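Local coordinates for exported protein (Bacteroides fragilis, PDB 3MSW), which is of unknown function, is probably exported, and folds as a single-layer antiparallel beta-sheet that probably evolved from beta-hairpin repeats, at residues K100-T105 and Y115-N120. Sequence-based numbering, arbitrary orientation.
Sequences KYIYIT and YAYKMN
Tyr117 and Lys100 face each other across a beta hairpin, strands 94-105 and 111-120 of a meandering, single-layer antiparallel sheet. As a hydrogen-bonded pair they share two backbone bonds, Tyr117 N to Lys100 O (2.8 Å) and Lys100 N to Tyr117 O (2.9 Å). Ile102 and Tyr115 form the next such pair. The Tyr117 side chain starts with CB 4.2 Å from Lys100 CB. With CG anti to the carbonyl carbon (chi1 -55°), the ring lies back past its own backbone N, toward Ile102, and brings CD1 to 3.4 Å from Lys100 O, which lies in the ring plane at its edge. Farther out, Tyr117 CE1 lies 4.1 Å from Ile102 CD1 and OH ends beside the same methyl, in one of two modelled conformers of Ile102, so this contact is doubtful. Lys100, extended along its whole length, carries NZ away from strand 111-120 to a long, weak ion pair with Glu84 on strand 80-89. Tyr115 repeats the pattern one pair along: its ring edge lies near Ile102 O, while CE1 approaches Ile104 CD1 (3.7 Å). On the other face the non-hydrogen-bonded pair Tyr101 and Ala116 meets, Ala116 CB 3.6 Å from Tyr101 CD1 and nearly as close to CE1.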
ATOM      1  N   LYS A 100      -9.991  -3.309   2.612  1.00 21.02           N
ATOM      2  CA  LYS A 100      -9.686  -3.083   4.026  1.00 20.53           C
ATOM      3  C   LYS A 100      -9.173  -4.362   4.634  1.00 24.79           C
ATOM      4  O   LYS A 100      -9.730  -5.441   4.372  1.00 23.92           O
ATOM      5  CB  LYS A 100     -10.897  -2.538   4.788  1.00 23.51           C
ATOM      6  CG  LYS A 100     -10.596  -2.167   6.243  1.00 30.44           C
ATOM      7  CD  LYS A 100     -11.841  -1.729   6.979  1.00 39.74           C
ATOM      8  CE  LYS A 100     -11.504  -0.877   8.184  1.00 51.12           C
ATOM      9  NZ  LYS A 100     -12.712  -0.600   9.004  1.00 60.35           N
ATOM     10  N   TYR A 101      -8.097  -4.260   5.427  1.00 22.23           N
ATOM     11  CA  TYR A 101      -7.535  -5.415   6.124  1.00 22.02           C
ATOM     12  C   TYR A 101      -7.411  -5.142   7.586  1.00 25.31           C
ATOM     13  O   TYR A 101      -6.996  -4.038   7.964  1.00 24.94           O
ATOM     14  CB  TYR A 101      -6.156  -5.835   5.569  1.00 22.07           C
ATOM     15  CG  TYR A 101      -6.164  -5.935   4.068  1.00 23.91           C
ATOM     16  CD1 TYR A 101      -6.641  -7.075   3.429  1.00 26.31           C
ATOM     17  CD2 TYR A 101      -5.713  -4.883   3.279  1.00 24.61           C
ATOM     18  CE1 TYR A 101      -6.742  -7.135   2.037  1.00 27.02           C
ATOM     19  CE2 TYR A 101      -5.811  -4.930   1.892  1.00 25.04           C
ATOM     20  CZ  TYR A 101      -6.306  -6.064   1.275  1.00 30.11           C
ATOM     21  OH  TYR A 101      -6.356  -6.138  -0.087  1.00 29.55           O
ATOM     22  N   ILE A 102      -7.759  -6.152   8.411  1.00 20.94           N
ATOM     23  CA  ILE A 102      -7.630  -6.053   9.868  0.50 20.11           C
ATOM     24  C   ILE A 102      -6.760  -7.217  10.361  1.00 24.21           C
ATOM     25  O   ILE A 102      -7.026  -8.377  10.020  1.00 21.49           O
ATOM     26  CB  ILE A 102      -8.984  -5.974  10.653  0.50 22.67           C
ATOM     27  CG1 ILE A 102      -9.840  -4.757  10.228  0.50 22.21           C
ATOM     28  CG2 ILE A 102      -8.729  -5.949  12.170  0.50 22.51           C
ATOM     29  CD1 ILE A 102     -11.278  -4.767  10.824  0.50 20.34           C
ATOM     30  N   TYR A 103      -5.728  -6.899  11.176  1.00 20.73           N
ATOM     31  CA  TYR A 103      -4.837  -7.912  11.759  1.00 21.04           C
ATOM     32  C   TYR A 103      -4.898  -7.769  13.267  1.00 27.57           C
ATOM     33  O   TYR A 103      -4.601  -6.705  13.805  1.00 27.50           O
ATOM     34  CB  TYR A 103      -3.389  -7.753  11.265  1.00 22.03           C
ATOM     35  CG  TYR A 103      -3.281  -7.677   9.760  1.00 22.95           C
ATOM     36  CD1 TYR A 103      -3.191  -8.835   8.986  1.00 25.22           C
ATOM     37  CD2 TYR A 103      -3.267  -6.448   9.104  1.00 24.04           C
ATOM     38  CE1 TYR A 103      -3.109  -8.766   7.591  1.00 28.89           C
ATOM     39  CE2 TYR A 103      -3.188  -6.369   7.716  1.00 25.13           C
ATOM     40  CZ  TYR A 103      -3.128  -7.530   6.965  1.00 32.00           C
ATOM     41  OH  TYR A 103      -3.017  -7.428   5.604  1.00 37.78           O
ATOM     42  N   ILE A 104      -5.307  -8.838  13.946  1.00 23.43           N
ATOM     43  CA  ILE A 104      -5.389  -8.870  15.390  1.00 24.49           C
ATOM     44  C   ILE A 104      -4.302  -9.792  15.919  1.00 26.94           C
ATOM     45  O   ILE A 104      -4.249 -10.959  15.532  1.00 26.32           O
ATOM     46  CB  ILE A 104      -6.823  -9.278  15.871  1.00 28.70           C
ATOM     47  CG1 ILE A 104      -7.861  -8.234  15.362  1.00 29.56           C
ATOM     48  CG2 ILE A 104      -6.878  -9.426  17.416  1.00 28.10           C
ATOM     49  CD1 ILE A 104      -9.278  -8.694  15.412  1.00 42.30           C
ATOM     50  N   THR A 105      -3.453  -9.275  16.833  1.00 23.50           N
ATOM     51  CA  THR A 105      -2.443 -10.115  17.487  1.00 24.24           C
ATOM     52  C   THR A 105      -2.766 -10.240  18.972  1.00 28.95           C
ATOM     53  O   THR A 105      -3.659  -9.549  19.476  1.00 27.81           O
ATOM     54  CB  THR A 105      -1.017  -9.536  17.336  1.00 27.33           C
ATOM     55  OG1 THR A 105      -0.881  -8.394  18.185  1.00 30.77           O
ATOM     56  CG2 THR A 105      -0.628  -9.227  15.882  1.00 24.95           C
ATOM     57  N   TYR A 115      -8.550 -10.449   8.687  1.00 22.95           N
ATOM     58  CA  TYR A 115      -9.774 -10.171   7.964  1.00 22.74           C
ATOM     59  C   TYR A 115      -9.453  -9.322   6.744  1.00 26.08           C
ATOM     60  O   TYR A 115      -8.610  -8.411   6.828  1.00 25.92           O
ATOM     61  CB  TYR A 115     -10.773  -9.400   8.857  1.00 23.80           C
ATOM     62  CG  TYR A 115     -11.132 -10.097  10.144  1.00 26.42           C
ATOM     63  CD1 TYR A 115     -10.370  -9.912  11.299  1.00 28.46           C
ATOM     64  CD2 TYR A 115     -12.288 -10.863  10.243  1.00 27.15           C
ATOM     65  CE1 TYR A 115     -10.703 -10.552  12.492  1.00 29.36           C
ATOM     66  CE2 TYR A 115     -12.629 -11.509  11.428  1.00 28.14           C
ATOM     67  CZ  TYR A 115     -11.840 -11.343  12.553  1.00 36.08           C
ATOM     68  OH  TYR A 115     -12.188 -11.984  13.717  1.00 40.31           O
ATOM     69  N   ALA A 116     -10.158  -9.576   5.633  1.00 22.10           N
ATOM     70  CA  ALA A 116     -10.012  -8.779   4.385  1.00 22.28           C
ATOM     71  C   ALA A 116     -11.410  -8.459   3.896  1.00 25.47           C
ATOM     72  O   ALA A 116     -12.308  -9.306   4.003  1.00 25.88           O
ATOM     73  CB  ALA A 116      -9.282  -9.577   3.311  1.00 23.33           C
ATOM     74  N   TYR A 117     -11.590  -7.249   3.388  1.00 20.48           N
ATOM     75  CA  TYR A 117     -12.866  -6.740   2.903  1.00 20.44           C
ATOM     76  C   TYR A 117     -12.651  -6.049   1.595  1.00 25.55           C
ATOM     77  O   TYR A 117     -11.601  -5.442   1.375  1.00 23.91           O
ATOM     78  CB  TYR A 117     -13.477  -5.683   3.870  1.00 20.62           C
ATOM     79  CG  TYR A 117     -13.645  -6.151   5.295  1.00 21.84           C
ATOM     80  CD1 TYR A 117     -12.566  -6.160   6.177  1.00 24.02           C
ATOM     81  CD2 TYR A 117     -14.875  -6.623   5.758  1.00 22.55           C
ATOM     82  CE1 TYR A 117     -12.704  -6.611   7.487  1.00 23.73           C
ATOM     83  CE2 TYR A 117     -15.029  -7.052   7.079  1.00 23.88           C
ATOM     84  CZ  TYR A 117     -13.937  -7.039   7.938  1.00 28.33           C
ATOM     85  OH  TYR A 117     -14.032  -7.477   9.239  1.00 30.14           O
ATOM     86  N   LYS A 118     -13.715  -5.998   0.799  1.00 23.23           N
ATOM     87  CA  LYS A 118     -13.731  -5.278  -0.453  1.00 23.31           C
ATOM     88  C   LYS A 118     -14.936  -4.344  -0.374  1.00 27.65           C
ATOM     89  O   LYS A 118     -15.990  -4.738   0.128  1.00 27.97           O
ATOM     90  CB  LYS A 118     -13.880  -6.279  -1.625  1.00 27.17           C
ATOM     91  CG  LYS A 118     -13.681  -5.652  -3.002  1.00 46.82           C
ATOM     92  CD  LYS A 118     -13.574  -6.709  -4.112  1.00 59.86           C
ATOM     93  CE  LYS A 118     -12.141  -7.014  -4.513  1.00 71.06           C
ATOM     94  NZ  LYS A 118     -11.481  -7.985  -3.593  1.00 74.57           N
HETATM   95  N   MSE A 119     -14.788  -3.127  -0.865  1.00 23.82           N
HETATM   96  CA  MSE A 119     -15.879  -2.154  -0.834  1.00 24.20           C
HETATM   97  C   MSE A 119     -16.944  -2.477  -1.874  1.00 34.68           C
HETATM   98  O   MSE A 119     -16.613  -2.741  -3.030  1.00 35.39           O
HETATM   99  CB  MSE A 119     -15.322  -0.717  -1.042  1.00 24.72           C
HETATM  100  CG  MSE A 119     -16.415   0.385  -1.107  1.00 29.50           C
HETATM  101 SE   MSE A 119     -17.497   0.415   0.534  0.75 33.08          SE
HETATM  102  CE  MSE A 119     -16.259   1.153   1.748  1.00 29.66           C
ATOM    103  N   ASN A 120     -18.225  -2.475  -1.452  1.00 34.56           N
ATOM    104  CA  ASN A 120     -19.345  -2.620  -2.365  1.00 36.88           C
ATOM    105  C   ASN A 120     -19.670  -1.170  -2.741  1.00 44.97           C
ATOM    106  O   ASN A 120     -20.155  -0.422  -1.888  1.00 43.66           O
ATOM    107  CB  ASN A 120     -20.551  -3.289  -1.692  1.00 37.25           C
ATOM    108  CG  ASN A 120     -21.691  -3.596  -2.644  1.00 56.07           C
ATOM    109  OD1 ASN A 120     -22.107  -2.765  -3.447  1.00 49.85           O
ATOM    110  ND2 ASN A 120     -22.255  -4.787  -2.544  1.00 46.53           N
TER